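Local structure of cellulose biosynthesis protein BcsG (Salmonella typhimurium LT2, 5OLT) at residues N215-N223 against Y234-F242. The protein is required for cellulose biosynthesis, acting as a membrane-bound member of the alkaline phosphatase family, represented here by its zinc-binding extramembrane domain. Numbering follows the deposited sequence. Where two conformers were deposited one is given.
Sequences NLLPLHDGN and YKIRAQKLF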
ATOM      1  N   ASN A 215      -6.233   9.138  -1.281  1.00  8.49           N
ATOM      2  CA  ASN A 215      -5.278   9.372  -0.203  1.00  8.11           C
ATOM      3  C   ASN A 215      -5.952  10.074   0.982  1.00  8.32           C
ATOM      4  O   ASN A 215      -6.699  11.030   0.799  1.00  9.70           O
ATOM      5  CB  ASN A 215      -4.059  10.178  -0.698  1.00  9.67           C
ATOM      6  CG  ASN A 215      -3.029  10.342   0.382  1.00  9.28           C
ATOM      7  OD1 ASN A 215      -2.994  11.366   1.058  1.00  9.88           O
ATOM      8  ND2 ASN A 215      -2.167   9.330   0.550  1.00  9.86           N
ATOM      9  N   LEU A 216      -5.713   9.534   2.180  1.00  9.73           N
ATOM     10  CA  LEU A 216      -6.389   9.941   3.416  1.00 10.17           C
ATOM     11  C   LEU A 216      -5.412  10.417   4.473  1.00  9.22           C
ATOM     12  O   LEU A 216      -4.505   9.681   4.843  1.00 10.64           O
ATOM     13  CB  LEU A 216      -7.162   8.744   4.049  1.00 11.06           C
ATOM     14  CG  LEU A 216      -8.308   8.178   3.261  1.00 11.06           C
ATOM     15  CD1 LEU A 216      -7.787   7.306   2.136  1.00 12.45           C
ATOM     16  CD2 LEU A 216      -9.207   7.360   4.177  1.00 12.22           C
ATOM     17  N   LEU A 217      -5.673  11.600   5.010  1.00  9.36           N
ATOM     18  CA  LEU A 217      -4.816  12.257   5.984  1.00 11.50           C
ATOM     19  C   LEU A 217      -5.298  12.338   7.465  1.00 10.31           C
ATOM     20  O   LEU A 217      -4.598  12.953   8.271  1.00 11.34           O
ATOM     21  CB  LEU A 217      -4.650  13.729   5.470  1.00 14.20           C
ATOM     22  CG  LEU A 217      -3.384  14.464   5.852  1.00 16.41           C
ATOM     23  CD1 LEU A 217      -2.170  13.772   5.227  1.00 21.34           C
ATOM     24  CD2 LEU A 217      -3.463  15.921   5.404  1.00 21.58           C
ATOM     25  N   PRO A 218      -6.450  11.730   7.857  1.00  9.22           N
ATOM     26  CA  PRO A 218      -6.917  12.082   9.210  1.00  9.68           C
ATOM     27  C   PRO A 218      -5.990  11.666  10.350  1.00  9.64           C
ATOM     28  O   PRO A 218      -6.041  12.285  11.418  1.00 10.09           O
ATOM     29  CB  PRO A 218      -8.260  11.364   9.312  1.00 10.55           C
ATOM     30  CG  PRO A 218      -8.104  10.177   8.430  1.00  9.83           C
ATOM     31  CD  PRO A 218      -7.330  10.714   7.240  1.00  9.02           C
ATOM     32  N   LEU A 219      -5.163  10.636  10.138  1.00  9.07           N
ATOM     33  CA  LEU A 219      -4.315  10.136  11.222  1.00 10.13           C
ATOM     34  C   LEU A 219      -2.997  10.893  11.309  1.00 10.41           C
ATOM     35  O   LEU A 219      -2.202  10.622  12.192  1.00 11.14           O
ATOM     36  CB  LEU A 219      -4.065   8.633  11.054  1.00 10.36           C
ATOM     37  CG  LEU A 219      -5.352   7.819  10.938  1.00  9.74           C
ATOM     38  CD1 LEU A 219      -4.959   6.337  10.871  1.00 10.36           C
ATOM     39  CD2 LEU A 219      -6.366   8.084  12.055  1.00 11.94           C
ATOM     40  N   HIS A 220      -2.755  11.861  10.405  1.00 10.25           N
ATOM     41  CA  HIS A 220      -1.508  12.627  10.492  1.00 11.32           C
ATOM     42  C   HIS A 220      -1.424  13.421  11.792  1.00 12.94           C
ATOM     43  O   HIS A 220      -2.415  13.942  12.280  1.00 11.86           O
ATOM     44  CB  HIS A 220      -1.403  13.579   9.309  1.00 13.31           C
ATOM     45  CG  HIS A 220      -0.029  14.189   9.130  1.00 14.39           C
ATOM     46  ND1 HIS A 220       0.514  15.132   9.997  1.00 16.31           N
ATOM     47  CD2 HIS A 220       0.902  13.986   8.176  1.00 15.04           C
ATOM     48  CE1 HIS A 220       1.700  15.506   9.552  1.00 17.89           C
ATOM     49  NE2 HIS A 220       1.955  14.832   8.442  1.00 16.09           N
ATOM     50  N   ASP A 221      -0.216  13.510  12.355  1.00 12.83           N
ATOM     51  CA  ASP A 221       0.009  14.301  13.557  1.00 15.14           C
ATOM     52  C   ASP A 221      -0.479  15.763  13.372  1.00 14.91           C
ATOM     53  O   ASP A 221      -0.413  16.330  12.274  1.00 16.75           O
ATOM     54  CB  ASP A 221       1.500  14.273  13.928  1.00 19.53           C
ATOM     55  CG  ASP A 221       1.734  14.540  15.407  1.00 26.76           C
ATOM     56  OD1 ASP A 221       0.745  14.711  16.199  1.00 29.66           O
ATOM     57  OD2 ASP A 221       2.930  14.573  15.769  1.00 31.87           O
ATOM     58  N   GLY A 222      -0.994  16.338  14.449  1.00 15.10           N
ATOM     59  CA  GLY A 222      -1.357  17.747  14.433  1.00 15.63           C
ATOM     60  C   GLY A 222      -2.773  18.061  14.005  1.00 17.51           C
ATOM     61  O   GLY A 222      -3.164  19.214  14.020  1.00 20.15           O
ATOM     62  N   ASN A 223      -3.540  17.055  13.583  1.00 14.83           N
ATOM     63  CA  ASN A 223      -4.927  17.281  13.181  1.00 12.89           C
ATOM     64  C   ASN A 223      -5.799  17.447  14.399  1.00 12.91           C
ATOM     65  O   ASN A 223      -5.625  16.771  15.418  1.00 16.21           O
ATOM     66  CB  ASN A 223      -5.458  16.104  12.381  1.00 13.21           C
ATOM     67  CG  ASN A 223      -4.834  16.007  10.999  1.00 14.70           C
ATOM     68  OD1 ASN A 223      -4.133  16.926  10.532  1.00 18.48           O
ATOM     69  ND2 ASN A 223      -5.071  14.891  10.338  1.00 14.86           N
ATOM     70  N   TYR A 234      -5.104  10.210  18.774  1.00 10.97           N
ATOM     71  CA  TYR A 234      -4.924   9.263  17.660  1.00  9.97           C
ATOM     72  C   TYR A 234      -5.949   8.114  17.715  1.00  9.88           C
ATOM     73  O   TYR A 234      -6.522   7.761  16.668  1.00 10.35           O
ATOM     74  CB  TYR A 234      -3.505   8.689  17.660  1.00 10.14           C
ATOM     75  CG  TYR A 234      -3.205   7.768  16.471  1.00  9.37           C
ATOM     76  CD1 TYR A 234      -3.535   6.412  16.491  1.00  9.59           C
ATOM     77  CD2 TYR A 234      -2.542   8.255  15.352  1.00  9.65           C
ATOM     78  CE1 TYR A 234      -3.291   5.590  15.403  1.00 10.20           C
ATOM     79  CE2 TYR A 234      -2.262   7.437  14.263  1.00  9.88           C
ATOM     80  CZ  TYR A 234      -2.620   6.097  14.315  1.00  9.48           C
ATOM     81  OH  TYR A 234      -2.353   5.263  13.257  1.00 11.24           O
ATOM     82  N   LYS A 235      -6.183   7.515  18.880  0.70 10.47           N
ATOM     83  CA  LYS A 235      -7.090   6.380  18.898  0.70 10.55           C
ATOM     84  C   LYS A 235      -8.538   6.807  18.578  0.70 10.23           C
ATOM     85  O   LYS A 235      -9.293   6.024  17.994  0.70 10.28           O
ATOM     86  CB  LYS A 235      -7.009   5.572  20.186  0.70 13.03           C
ATOM     87  CG  LYS A 235      -7.551   6.243  21.425  0.70 15.90           C
ATOM     88  CD  LYS A 235      -7.485   5.294  22.642  0.70 19.30           C
ATOM     89  CE  LYS A 235      -6.086   5.001  23.138  0.70 24.02           C
ATOM     90  NZ  LYS A 235      -5.198   6.187  23.301  0.70 30.60           N
ATOM     91  N   ILE A 236      -8.913   8.051  18.930  1.00 10.28           N
ATOM     92  CA  ILE A 236     -10.229   8.555  18.550  1.00 10.19           C
ATOM     93  C   ILE A 236     -10.340   8.715  17.037  1.00  9.74           C
ATOM     94  O   ILE A 236     -11.325   8.260  16.429  1.00  9.50           O
ATOM     95  CB  ILE A 236     -10.511   9.910  19.250  1.00 10.79           C
ATOM     96  CG1 ILE A 236     -10.641   9.714  20.769  1.00 11.79           C
ATOM     97  CG2 ILE A 236     -11.743  10.626  18.653  1.00 12.24           C
ATOM     98  CD1 ILE A 236     -11.900   8.950  21.227  1.00 13.81           C
ATOM     99  N   ARG A 237      -9.298   9.284  16.425  1.00  9.43           N
ATOM    100  CA  ARG A 237      -9.307   9.446  14.974  1.00  9.63           C
ATOM    101  C   ARG A 237      -9.278   8.117  14.249  1.00  8.71           C
ATOM    102  O   ARG A 237      -9.915   7.954  13.194  1.00  9.38           O
ATOM    103  CB  ARG A 237      -8.173  10.359  14.536  1.00  9.18           C
ATOM    104  CG  ARG A 237      -8.419  11.816  14.952  1.00  9.83           C
ATOM    105  CD  ARG A 237      -7.242  12.656  14.528  1.00 10.69           C
ATOM    106  NE  ARG A 237      -6.118  12.431  15.429  1.00 11.22           N
ATOM    107  CZ  ARG A 237      -4.835  12.488  15.079  1.00 11.55           C
ATOM    108  NH1 ARG A 237      -4.491  12.579  13.787  1.00 12.97           N
ATOM    109  NH2 ARG A 237      -3.893  12.345  16.007  1.00 13.42           N
ATOM    110  N   ALA A 238      -8.496   7.175  14.781  1.00  8.27           N
ATOM    111  CA  ALA A 238      -8.376   5.860  14.113  1.00  9.21           C
ATOM    112  C   ALA A 238      -9.677   5.085  14.255  1.00  8.85           C
ATOM    113  O   ALA A 238     -10.150   4.512  13.271  1.00  9.48           O
ATOM    114  CB  ALA A 238      -7.189   5.093  14.669  1.00  9.30           C
ATOM    115  N   GLN A 239     -10.295   5.086  15.455  1.00  9.06           N
ATOM    116  CA  GLN A 239     -11.606   4.474  15.602  1.00  9.34           C
ATOM    117  C   GLN A 239     -12.622   5.088  14.632  1.00  9.49           C
ATOM    118  O   GLN A 239     -13.405   4.348  14.012  1.00  9.28           O
ATOM    119  CB  GLN A 239     -12.067   4.648  17.056  1.00 10.14           C
ATOM    120  CG  GLN A 239     -13.474   4.107  17.306  1.00 10.60           C
ATOM    121  CD  GLN A 239     -13.558   2.590  17.381  1.00 10.41           C
ATOM    122  OE1 GLN A 239     -12.597   1.909  17.824  1.00 12.55           O
ATOM    123  NE2 GLN A 239     -14.726   2.040  17.001  1.00 12.68           N
ATOM    124  N   LYS A 240     -12.640   6.423  14.525  1.00  9.56           N
ATOM    125  CA  LYS A 240     -13.567   7.101  13.631  1.00  9.70           C
ATOM    126  C   LYS A 240     -13.344   6.657  12.198  1.00  9.95           C
ATOM    127  O   LYS A 240     -14.293   6.333  11.483  1.00 10.73           O
ATOM    128  CB  LYS A 240     -13.380   8.619  13.760  1.00 10.96           C
ATOM    129  CG  LYS A 240     -14.193   9.463  12.778  1.00 11.57           C
ATOM    130  CD  LYS A 240     -14.008  10.931  13.124  1.00 12.69           C
ATOM    131  CE  LYS A 240     -14.765  11.884  12.207  1.00 17.48           C
ATOM    132  NZ  LYS A 240     -16.115  12.192  12.688  1.00 19.27           N
ATOM    133  N   LEU A 241     -12.075   6.619  11.772  1.00  9.03           N
ATOM    134  CA  LEU A 241     -11.760   6.181  10.410  1.00  9.91           C
ATOM    135  C   LEU A 241     -12.194   4.734  10.176  1.00  9.67           C
ATOM    136  O   LEU A 241     -12.803   4.424   9.149  1.00 10.30           O
ATOM    137  CB  LEU A 241     -10.249   6.312  10.152  1.00  9.56           C
ATOM    138  CG  LEU A 241      -9.781   5.758   8.791  1.00  9.89           C
ATOM    139  CD1 LEU A 241     -10.468   6.447   7.600  1.00 11.75           C
ATOM    140  CD2 LEU A 241      -8.270   5.865   8.689  1.00 11.90           C
ATOM    141  N   PHE A 242     -11.870   3.854  11.127  1.00  9.12           N
ATOM    142  CA  PHE A 242     -12.173   2.450  10.917  1.00  9.04           C
ATOM    143  C   PHE A 242     -13.680   2.223  10.921  1.00  8.95           C
ATOM    144  O   PHE A 242     -14.181   1.413  10.146  1.00  9.67           O
ATOM    145  CB  PHE A 242     -11.492   1.574  11.968  1.00  9.70           C
ATOM    146  CG  PHE A 242      -9.977   1.678  11.987  1.00 10.16           C
ATOM    147  CD1 PHE A 242      -9.250   2.173  10.910  1.00 10.59           C
ATOM    148  CD2 PHE A 242      -9.280   1.224  13.120  1.00 11.98           C
ATOM    149  CE1 PHE A 242      -7.864   2.259  11.005  1.00 11.92           C
ATOM    150  CE2 PHE A 242      -7.893   1.318  13.206  1.00 11.71           C
ATOM    151  CZ  PHE A 242      -7.187   1.829  12.129  1.00 12.14           C
TER
HETATM  152  O   HOH W   1      -1.240  11.611  14.863  0.70 22.92           O
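Tyr234, in the first turn of helix 234-255, meets Leu219 with the outer part of its ring: CE2 lies 3.9 Å from Leu219 CB, and the hydroxyl end reaches Leu219 CD1. The two side chains cross at roughly a right angle, while Tyr234 OH is anchored by a hydrogen bond to the carbonyl of Ser68, next to the zinc ligand Cys67.

Arg237, one turn on, does the polar work. Its chain turns about the CG-CD bond (chi3 -76°), and NH1 enters the loop that leaves strand 210-216. There it donates to Pro218 O at 2.8 Å, almost in the guanidinium plane and on a carbonyl lone pair, with an N-H...O angle of 159°. A second bond from NH1, to His220 O at 2.9 Å, is more bent and arrives from above that carbonyl's plane. Asn223 ND2 also donates to Pro218 O, so two side chains grip this one buried carbonyl, and a water links Arg237 NH2 to Leu219 O.

The two segments belong to a beta-alpha-beta crossover in the alkaline phosphatase-type core: strand 210-216 ends in consecutive type I and type II turns, and helix 234-255 leads back to the parallel strand 259-265, next to the zinc ligands Glu266 and His267. Arg237 thus ties the start of the helix to a loop whose His220 has its side chain about 5 Å from the zinc ion at the nearest atoms.

Leu219 CD2 lies 3.6 Å from Ala238 N, against the helix backbone, with the small Ala238 methyl a little farther off. Leu241 completes the apolar side: its CD2 faces Leu219 CD1 at 4.0 Å and, less closely, the Pro218 ring, whereas CD1 touches Leu216 CD2 at 3.8 Å, at the end of the strand. Ile66 of the neighbouring strand 60-66 packs against both Leu219 and Leu241.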